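Local atomic coordinates of integral membrane indolylacetylinositol arabinosyltransferase EmbC (Mycolicibacterium smegmatis, PDB entry 7BVE), a protein that probably transfers arabinose units to build the arabinan of the mycobacterial cell wall, and binds the antitubercular drug ethambutol. Residues 766-772 / 832-836; 819-823 / 905-909; 866-872 / 936-940. All coordinates share one frame; numbering follows the deposited sequence.

Interaction 1. Residues 766-772 / 832-836; sequences FGPNGIP and VLGSW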
# COMPACT_ATOMS: atom_id res chain seq x y z
N PHE A 766 -7.96 -32.23 35.65
CA PHE A 766 -6.51 -32.11 35.61
C PHE A 766 -5.92 -33.07 34.58
O PHE A 766 -6.30 -34.24 34.52
CB PHE A 766 -5.91 -32.34 37.01
CG PHE A 766 -6.09 -33.74 37.54
CD1 PHE A 766 -7.25 -34.12 38.19
CD2 PHE A 766 -5.05 -34.67 37.46
CE1 PHE A 766 -7.41 -35.40 38.69
CE2 PHE A 766 -5.20 -35.95 37.95
CZ PHE A 766 -6.38 -36.32 38.57
N GLY A 767 -5.12 -32.51 33.68
CA GLY A 767 -4.43 -33.23 32.63
C GLY A 767 -2.96 -33.44 32.94
O GLY A 767 -2.16 -32.55 32.63
N PRO A 768 -2.55 -34.55 33.58
CA PRO A 768 -1.12 -34.90 33.64
C PRO A 768 -0.51 -35.27 32.29
O PRO A 768 0.70 -35.11 32.12
CB PRO A 768 -1.10 -36.10 34.60
CG PRO A 768 -2.32 -35.96 35.40
CD PRO A 768 -3.34 -35.43 34.45
N ASN A 769 -1.30 -35.74 31.33
CA ASN A 769 -0.87 -35.74 29.94
C ASN A 769 -1.87 -34.97 29.08
O ASN A 769 -1.92 -35.16 27.86
CB ASN A 769 -0.69 -37.18 29.44
CG ASN A 769 0.24 -37.27 28.24
OD1 ASN A 769 0.78 -36.26 27.78
ND2 ASN A 769 0.43 -38.48 27.73
N GLY A 770 -2.66 -34.10 29.70
CA GLY A 770 -3.69 -33.36 29.01
C GLY A 770 -3.26 -31.99 28.54
O GLY A 770 -3.80 -30.97 28.99
N ILE A 771 -2.25 -31.95 27.67
CA ILE A 771 -1.91 -30.75 26.90
C ILE A 771 -1.77 -31.19 25.44
O ILE A 771 -1.38 -32.34 25.18
CB ILE A 771 -0.63 -30.06 27.41
CG1 ILE A 771 0.59 -30.98 27.34
CG2 ILE A 771 -0.79 -29.57 28.84
CD1 ILE A 771 1.87 -30.25 27.61
N PRO A 772 -2.13 -30.35 24.47
CA PRO A 772 -1.85 -30.68 23.07
C PRO A 772 -0.36 -30.75 22.78
O PRO A 772 0.38 -29.81 23.06
CB PRO A 772 -2.52 -29.54 22.29
CG PRO A 772 -3.56 -29.05 23.19
CD PRO A 772 -3.02 -29.19 24.58
N VAL A 832 3.28 -31.58 36.29
CA VAL A 832 2.53 -30.83 35.29
C VAL A 832 1.07 -31.24 35.39
O VAL A 832 0.75 -32.43 35.44
CB VAL A 832 3.06 -31.06 33.86
CG1 VAL A 832 2.23 -30.32 32.83
CG2 VAL A 832 4.50 -30.64 33.75
N LEU A 833 0.18 -30.26 35.44
CA LEU A 833 -1.25 -30.48 35.29
C LEU A 833 -1.71 -29.79 34.01
O LEU A 833 -0.91 -29.27 33.24
CB LEU A 833 -2.01 -29.99 36.52
CG LEU A 833 -2.22 -30.99 37.66
CD1 LEU A 833 -0.96 -31.35 38.39
CD2 LEU A 833 -3.19 -30.41 38.65
N GLY A 834 -3.02 -29.80 33.77
CA GLY A 834 -3.52 -29.28 32.52
C GLY A 834 -5.03 -29.17 32.54
O GLY A 834 -5.69 -29.56 33.50
N SER A 835 -5.56 -28.62 31.45
CA SER A 835 -7.00 -28.43 31.32
C SER A 835 -7.49 -28.70 29.90
O SER A 835 -8.45 -28.06 29.45
CB SER A 835 -7.42 -27.03 31.74
OG SER A 835 -8.80 -26.84 31.52
N TRP A 836 -6.86 -29.62 29.19
CA TRP A 836 -7.22 -29.92 27.81
C TRP A 836 -7.68 -31.37 27.70
O TRP A 836 -7.16 -32.25 28.40
CB TRP A 836 -6.05 -29.70 26.87
CG TRP A 836 -6.38 -29.92 25.44
CD1 TRP A 836 -7.08 -29.09 24.63
CD2 TRP A 836 -6.07 -31.08 24.67
NE1 TRP A 836 -7.19 -29.64 23.37
CE2 TRP A 836 -6.59 -30.87 23.38
CE3 TRP A 836 -5.40 -32.27 24.94
CZ2 TRP A 836 -6.45 -31.81 22.36
CZ3 TRP A 836 -5.26 -33.20 23.93
CH2 TRP A 836 -5.78 -32.96 22.65
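The indole of Trp836 carries Pro772 over one face: CG of Pro772 stands 3.5 Å from the centroid of the five-membered ring of Trp836 and 7° off its normal, a CH-pi contact. Pro772 CD follows closely behind, 3.5 Å from Trp836 CG. A proline suits this place because its rigid ring offers a ready-made patch of C-H groups to a flat aromatic surface. At the indole edge, near its plane, lies the carbonyl carbon of Gly770. A chi1 of -177° puts the indole of Trp836 beside its own carbonyl carbon, reaching along 766-772 to the proline. Trp937 completes the setting, meeting Trp836 edge-to-face and also touching Pro772. Both segments belong to the EmbC C-terminal domain, of the galactose-binding-like clan, and the loop 766-772, which follows strand 762-764, lies beside the short strand 833-834. Two backbone bonds tie them: Gly767 N to Gly834 O at 3.0 Å, and a weak one from Trp836 N to Gly770 O. Glycines on both sides allow the chains to approach to 4.1 Å between Gly767 CA and Gly834 CA. At the far end CB of Phe766 rests 3.7 Å from CD2 of Leu833, while the phenyl ring of Phe766 leads away. Pro768 adds a CA-H...O contact, its CA 3.6 Å from Val832 O.

Interaction 2. Residues 819-823 / 905-909; sequences ARLPY and AWRNL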
# COMPACT_ATOMS: atom_id res chain seq x y z
N ALA A 819 5.17 -35.08 29.00
CA ALA A 819 5.22 -33.85 28.22
C ALA A 819 6.64 -33.29 28.17
O ALA A 819 7.49 -33.59 29.01
CB ALA A 819 4.28 -32.81 28.81
N ARG A 820 6.88 -32.47 27.16
CA ARG A 820 8.15 -31.78 27.01
C ARG A 820 8.14 -30.52 27.86
O ARG A 820 7.19 -29.73 27.81
CB ARG A 820 8.42 -31.42 25.55
CG ARG A 820 8.97 -32.54 24.68
CD ARG A 820 7.87 -33.43 24.12
NE ARG A 820 6.96 -32.69 23.25
CZ ARG A 820 5.80 -33.17 22.81
NH1 ARG A 820 5.03 -32.43 22.03
NH2 ARG A 820 5.42 -34.39 23.15
N LEU A 821 9.19 -30.32 28.64
CA LEU A 821 9.18 -29.11 29.45
C LEU A 821 10.09 -28.05 28.86
O LEU A 821 11.16 -28.37 28.32
CB LEU A 821 9.63 -29.42 30.88
CG LEU A 821 8.60 -30.20 31.67
CD1 LEU A 821 9.14 -30.58 33.03
CD2 LEU A 821 7.37 -29.35 31.81
N PRO A 822 9.67 -26.79 28.93
CA PRO A 822 10.51 -25.70 28.41
C PRO A 822 11.52 -25.24 29.43
O PRO A 822 11.47 -25.66 30.59
CB PRO A 822 9.49 -24.60 28.13
CG PRO A 822 8.49 -24.81 29.19
CD PRO A 822 8.37 -26.28 29.38
N TYR A 823 12.46 -24.40 28.98
CA TYR A 823 13.41 -23.66 29.81
C TYR A 823 14.32 -24.56 30.65
O TYR A 823 14.89 -24.11 31.64
CB TYR A 823 12.71 -22.64 30.71
CG TYR A 823 11.86 -21.64 29.96
CD1 TYR A 823 12.43 -20.74 29.09
CD2 TYR A 823 10.50 -21.56 30.17
CE1 TYR A 823 11.67 -19.82 28.40
CE2 TYR A 823 9.73 -20.64 29.49
CZ TYR A 823 10.32 -19.78 28.61
OH TYR A 823 9.57 -18.86 27.94
N ALA A 905 1.90 -21.13 23.61
CA ALA A 905 3.09 -21.79 24.10
C ALA A 905 3.58 -21.51 25.47
O ALA A 905 3.28 -20.47 26.03
CB ALA A 905 4.19 -21.56 23.14
N TRP A 906 4.35 -22.44 26.02
CA TRP A 906 4.84 -22.15 27.38
C TRP A 906 5.41 -20.74 27.52
O TRP A 906 6.11 -20.30 26.66
CB TRP A 906 5.87 -23.19 27.79
CG TRP A 906 5.39 -24.59 27.92
CD1 TRP A 906 5.46 -25.56 26.96
CD2 TRP A 906 4.84 -25.23 29.08
NE1 TRP A 906 4.98 -26.74 27.45
CE2 TRP A 906 4.59 -26.56 28.74
CE3 TRP A 906 4.54 -24.80 30.37
CZ2 TRP A 906 4.05 -27.47 29.64
CZ3 TRP A 906 3.99 -25.69 31.26
CH2 TRP A 906 3.75 -27.00 30.89
N ARG A 907 5.10 -20.10 28.64
CA ARG A 907 5.57 -18.76 28.95
C ARG A 907 5.70 -18.63 30.46
O ARG A 907 5.35 -19.54 31.21
CB ARG A 907 4.60 -17.71 28.40
CG ARG A 907 3.14 -18.08 28.54
CD ARG A 907 2.27 -17.26 27.60
NE ARG A 907 0.86 -17.62 27.71
CZ ARG A 907 -0.14 -16.84 27.32
NH1 ARG A 907 -1.40 -17.25 27.45
NH2 ARG A 907 0.11 -15.65 26.79
N ASN A 908 6.20 -17.49 30.92
CA ASN A 908 6.37 -17.24 32.34
C ASN A 908 5.36 -16.21 32.80
O ASN A 908 5.28 -15.12 32.22
CB ASN A 908 7.79 -16.75 32.65
CG ASN A 908 8.82 -17.85 32.58
OD1 ASN A 908 8.65 -18.91 33.17
ND2 ASN A 908 9.89 -17.61 31.84
N LEU A 909 4.59 -16.55 33.82
CA LEU A 909 3.68 -15.63 34.47
C LEU A 909 4.38 -15.08 35.70
O LEU A 909 4.97 -15.85 36.47
CB LEU A 909 2.38 -16.32 34.88
CG LEU A 909 1.51 -17.01 33.83
CD1 LEU A 909 0.35 -17.67 34.53
CD2 LEU A 909 1.01 -16.03 32.82
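Asn908 turns the two ends of its amide to different tasks: OD1 is gripped by the hydroxyl of Ser866 and, more weakly, by NH1 of Arg944, while ND2 lies over one face of the Tyr823 ring. The nearest ring atom to Asn908 ND2 is Tyr823 CE2, at 3.8 Å. With the amide and ring planes only 25° apart, the amide is nearly parallel to the ring, but only its ND2 end overlaps it; its oxygen is held from outside the contact, which should limit its rotation. An asparagine serves here because it can accept bonds at one end and set its NH2 over an aromatic rim with the other. Beside it Pro822 rides on the indole of Trp906. CD of Pro822 lies 3.6 Å from the centroid of the five-membered ring of Trp906, 7° off the normal, and Pro822 CG reaches 3.4 Å from Trp906 CG, so the proline edge covers the pyrrole part in a CH-pi contact. Trp906 sends its CG away from the carbonyl carbon (chi1 -64°), presenting the indole to the passing loop. Leu821 CD2 grazes the benzo part, 4.4 Å from Trp906 CZ2. Arg907 points its CB the other way, and its NH1 bonds Gly869 O. The loop 819-823 runs alongside the start of strand 907-912, which runs antiparallel between strands 862-867 and 895-899, and Tyr823 also packs on Ser1024 and Pro1026 of strand 1020-1029.

Interaction 3. Residues 866-872 / 936-940; sequences SAAGRFD and HWIAL
Gly869 lays its CA over the centre of the six-membered ring of Trp937, 3.6 Å from the centroid and 10° off the normal, in a CH-pi contact at the apolar middle of the contact. Having no side chain, the glycine lets its CA come down onto the indole, and its phi of 86° with psi of 159° is a conformation that glycine adopts readily. Next to it the small side chains of Ala868 and Ala939 meet, CB to CB at 3.7 Å, a size that lets the chains run close together. Phe871 CB packs on Ile938 CG1 at 3.8 Å, the two side chains crossing at about a right angle. Outward, the backbone is bonded from Ala939 N to Ala868 O (3.2 Å) and weakly from Trp937 N to Arg870 O. At the polar edge the Arg870 carbonyl oxygen sits above the face of the His936 ring without a hydrogen bond to it; His936 NE2 instead makes a weak one to Glu875 OE1. Phe871 also touches Leu909, on the neighbouring strand 907-912. The contact therefore joins strand 862-867 and the residues that follow it to the short strand 939-940, itself antiparallel to strand 833-834.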
# COMPACT_ATOMS: atom_id res chain seq x y z
N SER A 866 5.10 -21.06 35.42
CA SER A 866 5.11 -21.26 33.98
C SER A 866 3.75 -21.79 33.54
O SER A 866 3.13 -22.58 34.25
CB SER A 866 6.21 -22.24 33.57
OG SER A 866 7.48 -21.76 33.93
N ALA A 867 3.30 -21.37 32.37
CA ALA A 867 1.96 -21.73 31.95
C ALA A 867 1.87 -21.77 30.43
O ALA A 867 2.53 -21.00 29.74
CB ALA A 867 0.94 -20.74 32.50
N ALA A 868 1.03 -22.67 29.93
CA ALA A 868 0.75 -22.80 28.51
C ALA A 868 -0.74 -22.60 28.26
O ALA A 868 -1.55 -22.47 29.19
CB ALA A 868 1.19 -24.17 27.98
N GLY A 869 -1.11 -22.55 26.99
CA GLY A 869 -2.50 -22.48 26.62
C GLY A 869 -3.07 -21.08 26.58
O GLY A 869 -2.52 -20.17 27.19
N ARG A 870 -4.17 -20.92 25.86
CA ARG A 870 -4.81 -19.62 25.70
C ARG A 870 -5.82 -19.41 26.82
O ARG A 870 -6.72 -20.23 27.01
CB ARG A 870 -5.49 -19.54 24.34
CG ARG A 870 -6.16 -18.22 24.03
CD ARG A 870 -6.75 -18.26 22.63
NE ARG A 870 -7.46 -17.03 22.27
CZ ARG A 870 -8.07 -16.84 21.11
NH1 ARG A 870 -8.07 -17.79 20.18
NH2 ARG A 870 -8.69 -15.69 20.86
N PHE A 871 -5.68 -18.31 27.56
CA PHE A 871 -6.60 -17.99 28.65
C PHE A 871 -6.58 -16.49 28.90
O PHE A 871 -5.82 -15.74 28.29
CB PHE A 871 -6.27 -18.80 29.91
CG PHE A 871 -4.88 -18.58 30.46
CD1 PHE A 871 -3.82 -19.35 30.02
CD2 PHE A 871 -4.65 -17.64 31.45
CE1 PHE A 871 -2.55 -19.16 30.54
CE2 PHE A 871 -3.39 -17.45 31.96
CZ PHE A 871 -2.34 -18.22 31.51
N ASP A 872 -7.45 -16.05 29.81
CA ASP A 872 -7.76 -14.65 30.02
C ASP A 872 -6.86 -14.09 31.13
O ASP A 872 -5.94 -14.76 31.61
CB ASP A 872 -9.25 -14.51 30.33
CG ASP A 872 -9.82 -13.14 29.98
OD1 ASP A 872 -9.04 -12.27 29.54
OD2 ASP A 872 -11.04 -12.95 30.14
N HIS A 936 -9.91 -23.46 24.01
CA HIS A 936 -9.46 -22.72 25.22
C HIS A 936 -8.98 -23.74 26.26
O HIS A 936 -9.66 -24.77 26.43
CB HIS A 936 -10.58 -21.81 25.75
CG HIS A 936 -10.08 -20.72 26.64
ND1 HIS A 936 -9.79 -19.46 26.16
CD2 HIS A 936 -9.82 -20.70 27.96
CE1 HIS A 936 -9.37 -18.70 27.15
NE2 HIS A 936 -9.38 -19.44 28.27
N TRP A 937 -7.85 -23.48 26.91
CA TRP A 937 -7.30 -24.37 27.97
C TRP A 937 -6.29 -23.64 28.87
O TRP A 937 -6.22 -22.45 28.78
CB TRP A 937 -6.72 -25.63 27.34
CG TRP A 937 -5.80 -25.38 26.20
CD1 TRP A 937 -6.06 -24.86 24.98
CD2 TRP A 937 -4.41 -25.73 26.21
NE1 TRP A 937 -4.93 -24.84 24.23
CE2 TRP A 937 -3.90 -25.37 24.96
CE3 TRP A 937 -3.58 -26.30 27.17
CZ2 TRP A 937 -2.56 -25.56 24.65
CZ3 TRP A 937 -2.27 -26.49 26.86
CH2 TRP A 937 -1.78 -26.13 25.62
N ILE A 938 -5.61 -24.36 29.74
CA ILE A 938 -4.64 -23.81 30.71
C ILE A 938 -3.70 -24.95 31.10
O ILE A 938 -4.23 -25.96 31.38
CB ILE A 938 -5.46 -23.44 31.94
CG1 ILE A 938 -5.95 -22.00 31.94
CG2 ILE A 938 -4.74 -23.78 33.22
CD1 ILE A 938 -6.66 -21.61 33.21
N ALA A 939 -2.39 -24.76 31.23
CA ALA A 939 -1.43 -25.78 31.74
C ALA A 939 -0.68 -25.18 32.93
O ALA A 939 -0.64 -23.99 32.98
CB ALA A 939 -0.49 -26.19 30.65
N LEU A 940 -0.17 -25.95 33.90
CA LEU A 940 0.42 -25.22 35.05
C LEU A 940 1.55 -25.99 35.72
O LEU A 940 1.46 -27.23 35.81
CB LEU A 940 -0.71 -24.94 36.06
CG LEU A 940 -0.30 -24.13 37.29
CD1 LEU A 940 0.28 -22.79 36.89
CD2 LEU A 940 -1.49 -23.94 38.22

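How the interactions relate
The three contacts form one continuous patch of the C-terminal domain. The centre of interaction 3 is about 10 Å from that of each other contact, those of interactions 1 and 2 being about 13 Å apart. Ile771 CG2 of interaction 1 packs 3.8 Å from Ala939 CB of interaction 3, where strands 833-834 and 939-940 are neighbours in one sheet. A probable hydrogen bond of 2.9 Å from Arg907 N to Ala867 O joins interactions 2 and 3, and Val832 CG2 meets Leu821 CD2 at 3.7 Å between interactions 1 and 2. The side chains of Ser835 and His936 each lie about 5 Å from the bound calcium ion; no residue of these segments lines the ethambutol pocket.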